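Local coordinates for DNA-binding transcriptional repressor YiaJ (Escherichia coli, PDB 1YSQ), which represses transcription of the yiaKLMNOPQRS operon, which may serve the use of 2,3-diketo-L-gulonate, and appears here as its IclR-type C-terminal domain, at residues A[11-16]-A[174-179]; A[131-136]-A[155-160]. One frame throughout, in Å; residues are numbered along the deposited sequence.

Contact 1: residues A[11-16]-A[174-179]; sequences IHIAAP and QAISNE
Ile-176 lays its whole branched end against Ala-14. The methyl of Ala-14 faces all three outer carbons of the isoleucine. CD1 of Ile-176 comes nearest, 3.7 Å from CB of Ala-14. CG1 of Ile-176 follows at 4.0 Å from the same CB, and CG2 is only slightly farther. CG1 lies opposite the carbonyl carbon of Ile-176 (chi1 -60°), and the chain runs on extended to CD1, which brings the end of the side chain closer to Ala-14 than its root. Residues 11-16 and 174-179 belong to helices 8-25 and 162-182, near the two ends of an IclR C-terminal domain of the GAF clan. Their segments run nearly antiparallel, at 149°, with axes 9.3 Å apart at closest approach. Further along, Ile-13 and Glu-179 pass side by side, each reaching toward the other's helix. CG1 of Ile-13 sits beside the backbone N (chi1 -66°), which leaves CG2 as the branch that meets Glu-179. This methyl touches CB of Glu-179 at 3.8 Å. The glutamate chain runs alongside Ile-13, and its OE2 ends 3.7 Å from the backbone O of Ile-13 and 3.8 Å from CG2 of Ile-13. The other carboxylate oxygen, OE1, is hydrogen-bonded to NE2 of His-17 on helix 8-25, which ties the acid to the helix it leans on. Ile-176 also touches His-17 and Leu-18 there, and Val-137 of the sheet. Cut back to an alanine, Ile-176 would probably leave a gap beside the Ala-14 methyl and strip Leu-18 and Val-137 of a packing partner. Ile-13 also touches Thr-183, beyond helix 162-182.

Contact 2: residues A[131-136]-A[155-160]; sequences SCIAVP and SRLKQV
Leu-157 reaches from helix 154-160 to Ser-131 and Ile-133 on strand 130-137. This is helix-on-sheet packing in the GAF-like effector domain of an IclR-family regulator. Ser-131 and Ile-133 are two residues apart on the strand, so both point to the helix side of the sheet. The side chain of Leu-157 starts with CB directed at the strand. CG stands anti to the backbone N (chi1 178°), which carries both methyls on to the strand. The two methyls then part. CD2 goes to Ser-131, 3.6 Å from its CB, and also passes OG of Ser-131 at 4.0 Å. CD1 goes to Ile-133. The leucine also touches Met-121 and Leu-152 on the strands flanking 130-137, so all three neighbouring strands meet it. The only polar side-chain atom that it touches on the strand has a partner elsewhere: OG of Ser-131 is hydrogen-bonded to OG1 of Thr-154, at the start of the helix. Ile-133 approaches Leu-157 obliquely and meets it methyl to methyl, with CD1 of Ile-133 3.8 Å from CD1 of Leu-157.

The chain first enters contact 1 at residues 11-16, on the N-terminal helix 8-25. It then builds most of the sheet and the helices between strands before it comes to 131-136. After a turn at 138-145, strand 146-153 runs back beside 130-137 and leads straight into helix 154-160, whose residues 155-160 close contact 2. Helix 162-182 follows directly, and its residues 174-179 return to the first helix and close contact 1. Contact 2 is therefore a local closure within the long loop of contact 1. Contact 1 joins the first and last helices; contact 2 seats helix 154-160 on the sheet. Their centres lie 21 Å apart, and their nearest atoms about 6 Å.

Contact 1: residues A[11-16]-A[174-179]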
loop_
_atom_site.group_PDB
_atom_site.type_symbol
_atom_site.label_atom_id
_atom_site.label_comp_id
_atom_site.label_asym_id
_atom_site.label_seq_id
_atom_site.Cartn_x
_atom_site.Cartn_y
_atom_site.Cartn_z
ATOM N N ILE A 11 -9.310 -12.593 -2.241
ATOM C CA ILE A 11 -8.365 -13.242 -1.321
ATOM C C ILE A 11 -8.015 -14.658 -1.814
ATOM O O ILE A 11 -6.850 -15.069 -1.773
ATOM C CB ILE A 11 -8.857 -13.183 0.148
ATOM C CG1 ILE A 11 -8.719 -11.739 0.659
ATOM C CG2 ILE A 11 -8.014 -14.093 1.044
ATOM C CD1 ILE A 11 -9.611 -11.394 1.839
ATOM N N HIS A 12 -9.011 -15.366 -2.356
ATOM C CA HIS A 12 -8.765 -16.681 -2.956
ATOM C C HIS A 12 -7.730 -16.650 -4.091
ATOM O O HIS A 12 -6.834 -17.498 -4.152
ATOM C CB HIS A 12 -10.066 -17.344 -3.437
ATOM C CG HIS A 12 -9.881 -18.783 -3.810
ATOM N ND1 HIS A 12 -9.687 -19.774 -2.871
ATOM C CD2 HIS A 12 -9.796 -19.387 -5.021
ATOM C CE1 HIS A 12 -9.514 -20.931 -3.488
ATOM N NE2 HIS A 12 -9.578 -20.724 -4.793
ATOM N N ILE A 13 -7.865 -15.676 -4.981
ATOM C CA ILE A 13 -6.888 -15.424 -6.034
ATOM C C ILE A 13 -5.528 -15.022 -5.453
ATOM O O ILE A 13 -4.487 -15.555 -5.859
ATOM C CB ILE A 13 -7.400 -14.287 -6.966
ATOM C CG1 ILE A 13 -8.649 -14.729 -7.736
ATOM C CG2 ILE A 13 -6.269 -13.780 -7.931
ATOM C CD1 ILE A 13 -9.140 -13.696 -8.753
ATOM N N ALA A 14 -5.540 -14.065 -4.521
ATOM C CA ALA A 14 -4.298 -13.419 -4.089
ATOM C C ALA A 14 -3.462 -14.210 -3.081
ATOM O O ALA A 14 -2.225 -14.161 -3.136
ATOM C CB ALA A 14 -4.578 -12.019 -3.568
ATOM N N ALA A 15 -4.124 -14.935 -2.172
ATOM C CA ALA A 15 -3.439 -15.559 -1.026
ATOM C C ALA A 15 -2.160 -16.373 -1.330
ATOM O O ALA A 15 -1.164 -16.172 -0.656
ATOM C CB ALA A 15 -4.423 -16.377 -0.154
ATOM N N PRO A 16 -2.145 -17.255 -2.338
ATOM C CA PRO A 16 -0.922 -18.024 -2.624
ATOM C C PRO A 16 0.251 -17.106 -2.970
ATOM O O PRO A 16 1.406 -17.381 -2.611
ATOM C CB PRO A 16 -1.296 -18.844 -3.862
ATOM C CG PRO A 16 -2.768 -18.842 -3.919
ATOM C CD PRO A 16 -3.222 -17.563 -3.297
ATOM N N GLN A 174 1.467 -8.093 -10.094
ATOM C CA GLN A 174 1.216 -8.421 -11.497
ATOM C C GLN A 174 0.499 -9.764 -11.640
ATOM O O GLN A 174 -0.446 -9.877 -12.417
ATOM C CB GLN A 174 2.523 -8.454 -12.292
ATOM C CG GLN A 174 3.076 -7.073 -12.658
ATOM C CD GLN A 174 4.524 -7.137 -13.181
ATOM O OE1 GLN A 174 5.277 -8.072 -12.863
ATOM N NE2 GLN A 174 4.903 -6.154 -13.990
ATOM N N ALA A 175 0.951 -10.767 -10.886
ATOM C CA ALA A 175 0.354 -12.101 -10.922
ATOM C C ALA A 175 -1.119 -12.070 -10.469
ATOM O O ALA A 175 -1.995 -12.640 -11.136
ATOM C CB ALA A 175 1.167 -13.074 -10.073
ATOM N N ILE A 176 -1.376 -11.388 -9.350
ATOM C CA ILE A 176 -2.743 -11.167 -8.867
ATOM C C ILE A 176 -3.602 -10.441 -9.912
ATOM O O ILE A 176 -4.715 -10.865 -10.215
ATOM C CB ILE A 176 -2.736 -10.379 -7.518
ATOM C CG1 ILE A 176 -1.974 -11.170 -6.437
ATOM C CG2 ILE A 176 -4.186 -10.026 -7.075
ATOM C CD1 ILE A 176 -1.633 -10.365 -5.161
ATOM N N SER A 177 -3.086 -9.347 -10.457
ATOM C CA SER A 177 -3.816 -8.584 -11.460
ATOM C C SER A 177 -4.140 -9.422 -12.708
ATOM O O SER A 177 -5.264 -9.355 -13.247
ATOM C CB SER A 177 -3.014 -7.350 -11.856
ATOM O OG SER A 177 -3.621 -6.705 -12.952
ATOM N N ASN A 178 -3.152 -10.197 -13.152
ATOM C CA ASN A 178 -3.274 -11.050 -14.336
ATOM C C ASN A 178 -4.319 -12.139 -14.123
ATOM O O ASN A 178 -5.161 -12.369 -14.987
ATOM C CB ASN A 178 -1.911 -11.659 -14.711
ATOM C CG ASN A 178 -0.977 -10.644 -15.357
ATOM O OD1 ASN A 178 -1.420 -9.586 -15.824
ATOM N ND2 ASN A 178 0.325 -10.956 -15.385
ATOM N N GLU A 179 -4.268 -12.786 -12.962
ATOM C CA GLU A 179 -5.252 -13.798 -12.587
ATOM C C GLU A 179 -6.657 -13.232 -12.396
ATOM O O GLU A 179 -7.635 -13.873 -12.771
ATOM C CB GLU A 179 -4.812 -14.538 -11.329
ATOM C CG GLU A 179 -3.857 -15.682 -11.631
ATOM C CD GLU A 179 -3.255 -16.308 -10.387
ATOM O OE1 GLU A 179 -2.054 -16.657 -10.445
ATOM O OE2 GLU A 179 -3.972 -16.460 -9.369
#

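Contact 2: residues A[131-136]-A[155-160]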
loop_
_atom_site.group_PDB
_atom_site.type_symbol
_atom_site.label_atom_id
_atom_site.label_comp_id
_atom_site.label_asym_id
_atom_site.label_seq_id
_atom_site.Cartn_x
_atom_site.Cartn_y
_atom_site.Cartn_z
ATOM N N SER A 131 8.762 1.951 7.707
ATOM C CA SER A 131 8.622 2.301 6.287
ATOM C C SER A 131 7.774 1.265 5.561
ATOM O O SER A 131 7.656 0.130 6.031
ATOM C CB SER A 131 9.999 2.364 5.638
ATOM O OG SER A 131 10.770 3.386 6.249
ATOM N N CYS A 132 7.177 1.638 4.424
ATOM C CA CYS A 132 6.471 0.660 3.597
ATOM C C CYS A 132 6.732 0.919 2.123
ATOM O O CYS A 132 7.070 2.049 1.735
ATOM C CB CYS A 132 4.954 0.714 3.857
ATOM S SG CYS A 132 4.583 0.653 5.626
ATOM N N ILE A 133 6.581 -0.131 1.311
ATOM C CA ILE A 133 6.619 0.008 -0.166
ATOM C C ILE A 133 5.316 -0.591 -0.670
ATOM O O ILE A 133 4.943 -1.678 -0.236
ATOM C CB ILE A 133 7.802 -0.775 -0.786
ATOM C CG1 ILE A 133 9.116 -0.462 -0.075
ATOM C CG2 ILE A 133 7.946 -0.457 -2.305
ATOM C CD1 ILE A 133 10.180 -1.547 -0.290
ATOM N N ALA A 134 4.633 0.096 -1.586
ATOM C CA ALA A 134 3.313 -0.355 -2.031
ATOM C C ALA A 134 3.202 -0.275 -3.559
ATOM O O ALA A 134 3.881 0.547 -4.206
ATOM C CB ALA A 134 2.215 0.487 -1.371
ATOM N N VAL A 135 2.369 -1.150 -4.122
ATOM C CA VAL A 135 2.082 -1.175 -5.554
ATOM C C VAL A 135 0.573 -1.367 -5.810
ATOM O O VAL A 135 -0.134 -1.948 -4.988
ATOM C CB VAL A 135 2.860 -2.310 -6.299
ATOM C CG1 VAL A 135 4.359 -2.038 -6.327
ATOM C CG2 VAL A 135 2.547 -3.693 -5.699
ATOM N N PRO A 136 0.082 -0.887 -6.952
ATOM C CA PRO A 136 -1.308 -1.132 -7.369
ATOM C C PRO A 136 -1.542 -2.553 -7.887
ATOM O O PRO A 136 -0.605 -3.176 -8.381
ATOM C CB PRO A 136 -1.502 -0.129 -8.515
ATOM C CG PRO A 136 -0.097 0.023 -9.117
ATOM C CD PRO A 136 0.813 -0.031 -7.916
ATOM N N SER A 155 15.425 1.090 9.030
ATOM C CA SER A 155 16.781 0.603 9.160
ATOM C C SER A 155 17.040 -0.535 8.178
ATOM O O SER A 155 18.037 -0.514 7.435
ATOM C CB SER A 155 16.998 0.121 10.587
ATOM O OG SER A 155 18.375 0.032 10.830
ATOM N N ARG A 156 16.147 -1.528 8.167
ATOM C CA ARG A 156 16.317 -2.648 7.260
ATOM C C ARG A 156 16.147 -2.219 5.802
ATOM O O ARG A 156 16.888 -2.663 4.928
ATOM C CB ARG A 156 15.378 -3.816 7.601
ATOM C CG ARG A 156 15.630 -5.043 6.741
ATOM C CD ARG A 156 17.032 -5.621 6.907
ATOM N NE ARG A 156 17.214 -6.863 6.155
ATOM C CZ ARG A 156 18.386 -7.340 5.733
ATOM N NH1 ARG A 156 19.520 -6.689 5.979
ATOM N NH2 ARG A 156 18.422 -8.474 5.054
ATOM N N LEU A 157 15.183 -1.341 5.546
ATOM C CA LEU A 157 14.948 -0.880 4.177
ATOM C C LEU A 157 16.196 -0.199 3.581
ATOM O O LEU A 157 16.537 -0.398 2.407
ATOM C CB LEU A 157 13.759 0.073 4.148
ATOM C CG LEU A 157 13.411 0.676 2.782
ATOM C CD1 LEU A 157 13.113 -0.422 1.773
ATOM C CD2 LEU A 157 12.234 1.590 2.958
ATOM N N LYS A 158 16.879 0.587 4.399
ATOM C CA LYS A 158 18.104 1.242 3.947
ATOM C C LYS A 158 19.186 0.217 3.610
ATOM O O LYS A 158 19.954 0.406 2.666
ATOM C CB LYS A 158 18.579 2.259 4.980
ATOM C CG LYS A 158 17.858 3.588 4.842
ATOM C CD LYS A 158 17.951 4.426 6.092
ATOM C CE LYS A 158 17.084 5.683 5.970
ATOM N NZ LYS A 158 17.141 6.483 7.238
ATOM N N GLN A 159 19.212 -0.884 4.358
ATOM C CA GLN A 159 20.179 -1.948 4.147
ATOM C C GLN A 159 19.919 -2.741 2.872
ATOM O O GLN A 159 20.853 -3.063 2.139
ATOM C CB GLN A 159 20.178 -2.919 5.335
ATOM C CG GLN A 159 20.722 -2.349 6.626
ATOM C CD GLN A 159 20.757 -3.389 7.740
ATOM O OE1 GLN A 159 20.176 -4.454 7.609
ATOM N NE2 GLN A 159 21.454 -3.079 8.825
ATOM N N VAL A 160 18.654 -3.060 2.603
ATOM C CA VAL A 160 18.325 -3.903 1.447
ATOM C C VAL A 160 17.988 -3.146 0.161
ATOM O O VAL A 160 18.256 -3.652 -0.927
ATOM C CB VAL A 160 17.220 -4.925 1.761
ATOM C CG1 VAL A 160 17.722 -5.899 2.805
ATOM C CG2 VAL A 160 15.990 -4.232 2.261
#